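Local coordinates for protein cysteine desulfurase (Fervidobacterium islandicum, PDB 6A6E) that catalyses, as a SufS-type cysteine desulfurase with bound pyridoxal phosphate, removal of sulfur from cysteine, probably to supply iron-sulfur cluster assembly, at residues L318-L323 with S341-V346. Sequence-based numbering, arbitrary orientation.
Sequences LSNYLL and SHKSLV
Ser319 and Ser344 bring the two backbones closest, with 5.4 Å between their CA atoms. One turn further along the helix, Leu323 lies across from Val346, CA to CA 6.8 Å. Segment 318-323 is helical; 341-346 is a loop that runs into a strand at Leu345.

A single hydrogen bond joins the segments. The backbone N of Ser344 donates to OG of Ser319 over 2.9 Å, nearly straight at 163°. With OG anti to its own carbonyl carbon (chi1 -57°), Ser319 also hydrogen-bonds to Val315 O one helical turn back. The hydroxyl thus ties the loop to the helix. Ser344 has a positive phi (81°), a sharp bend just before the strand. Its side chain is about 9 Å from PLP and weakly hydrogen-bonded to the pocket residue Gln185.

Further along the helix from this bond the contact is apolar. CG2 of Val346 meets CD2 of Leu322 at 3.6 Å, the two side chains running past each other in opposite directions. The same methyl also touches CD1 of Leu323. That CD1 sits over one face of the His342 ring, 4.0 Å from its centroid, as a CH-pi contact. The ring is held at both nitrogens: NE2 donates to Leu345 O at 2.6 Å, a short but bent bond with the acceptor near the ring plane, and ND1 is hydrogen-bonded to Pro337 O. With an alanine in place of His342, the carbonyls of Leu345 and Pro337 would probably each lose a ring nitrogen, and CD1 of Leu323 the aromatic face it rests on. Lys343 bends back toward the helix, but its NZ is hydrogen-bonded to Ser340 O.

The contact packs helix 308-327 against the start of strand 345-350, in the smaller, mixed sheet of this fold-type I PLP enzyme. That strand lies between 396-400 and 332-334. Leu322 also touches Ile410 and Leu413 of helix 407-423.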
# COMPACT_ATOMS: atom_id res chain seq x y z
N LEU A 318 10.26 24.15 -19.05
CA LEU A 318 10.44 22.96 -19.87
C LEU A 318 9.20 22.67 -20.67
O LEU A 318 9.31 22.31 -21.82
CB LEU A 318 10.73 21.73 -19.02
CG LEU A 318 12.08 21.65 -18.40
CD1 LEU A 318 12.09 20.44 -17.48
CD2 LEU A 318 13.13 21.53 -19.50
N SER A 319 8.03 22.82 -20.05
CA SER A 319 6.76 22.56 -20.70
C SER A 319 6.51 23.46 -21.89
O SER A 319 6.00 22.99 -22.93
CB SER A 319 5.56 22.74 -19.76
OG SER A 319 5.66 21.91 -18.62
N ASN A 320 6.77 24.76 -21.71
CA ASN A 320 6.61 25.73 -22.79
C ASN A 320 7.53 25.40 -23.94
O ASN A 320 7.09 25.36 -25.05
CB ASN A 320 6.87 27.13 -22.32
CG ASN A 320 5.86 27.57 -21.28
OD1 ASN A 320 4.77 27.03 -21.20
ND2 ASN A 320 6.21 28.53 -20.49
N TYR A 321 8.80 25.14 -23.67
CA TYR A 321 9.74 24.68 -24.70
C TYR A 321 9.33 23.35 -25.41
O TYR A 321 9.42 23.22 -26.62
CB TYR A 321 11.10 24.53 -24.08
CG TYR A 321 12.22 24.31 -25.08
CD1 TYR A 321 12.78 25.39 -25.84
CD2 TYR A 321 12.78 23.06 -25.22
CE1 TYR A 321 13.82 25.16 -26.73
CE2 TYR A 321 13.80 22.80 -26.12
CZ TYR A 321 14.33 23.85 -26.86
OH TYR A 321 15.39 23.52 -27.68
N LEU A 322 8.87 22.36 -24.66
CA LEU A 322 8.42 21.10 -25.27
C LEU A 322 7.25 21.41 -26.19
O LEU A 322 7.24 20.98 -27.36
CB LEU A 322 7.99 20.08 -24.20
CG LEU A 322 7.28 18.82 -24.69
CD1 LEU A 322 8.21 18.01 -25.61
CD2 LEU A 322 6.84 17.98 -23.47
N LEU A 323 6.24 22.13 -25.70
CA LEU A 323 5.09 22.38 -26.53
C LEU A 323 5.44 23.23 -27.79
O LEU A 323 4.98 22.93 -28.87
CB LEU A 323 4.02 23.03 -25.70
CG LEU A 323 2.65 23.17 -26.38
CD1 LEU A 323 1.92 21.84 -26.43
CD2 LEU A 323 1.84 24.15 -25.57
N SER A 341 -2.57 26.91 -19.84
CA SER A 341 -3.08 25.78 -19.05
C SER A 341 -2.36 24.43 -19.36
O SER A 341 -2.41 23.50 -18.53
CB SER A 341 -4.61 25.60 -19.18
OG SER A 341 -4.97 24.91 -20.40
N HIS A 342 -1.66 24.34 -20.49
CA HIS A 342 -1.06 23.07 -20.91
C HIS A 342 0.28 22.94 -20.24
O HIS A 342 1.16 23.74 -20.48
CB HIS A 342 -0.89 23.03 -22.44
CG HIS A 342 -0.60 21.66 -23.00
ND1 HIS A 342 -1.30 21.14 -24.06
CD2 HIS A 342 0.33 20.73 -22.65
CE1 HIS A 342 -0.84 19.92 -24.32
NE2 HIS A 342 0.15 19.65 -23.49
N LYS A 343 0.46 21.96 -19.35
CA LYS A 343 1.74 21.79 -18.67
C LYS A 343 2.16 20.36 -18.60
O LYS A 343 1.35 19.51 -18.84
CB LYS A 343 1.63 22.34 -17.24
CG LYS A 343 1.40 23.87 -17.19
CD LYS A 343 2.74 24.57 -17.21
CE LYS A 343 2.70 26.09 -17.36
NZ LYS A 343 1.91 26.62 -18.51
N SER A 344 3.45 20.11 -18.36
CA SER A 344 4.03 18.81 -17.95
C SER A 344 4.26 17.84 -19.07
O SER A 344 5.24 17.08 -19.02
CB SER A 344 3.12 18.02 -16.97
OG SER A 344 3.08 18.67 -15.79
N LEU A 345 3.31 17.77 -20.00
CA LEU A 345 3.30 16.70 -20.98
C LEU A 345 2.57 17.04 -22.27
O LEU A 345 1.66 17.86 -22.29
CB LEU A 345 2.61 15.48 -20.35
CG LEU A 345 1.14 15.65 -19.91
CD1 LEU A 345 0.21 15.27 -21.04
CD2 LEU A 345 0.78 14.87 -18.62
N VAL A 346 2.97 16.32 -23.33
CA VAL A 346 2.41 16.46 -24.65
C VAL A 346 2.09 15.10 -25.20
O VAL A 346 2.97 14.27 -25.35
CB VAL A 346 3.44 17.17 -25.58
CG1 VAL A 346 2.89 17.33 -27.03
CG2 VAL A 346 3.68 18.52 -25.02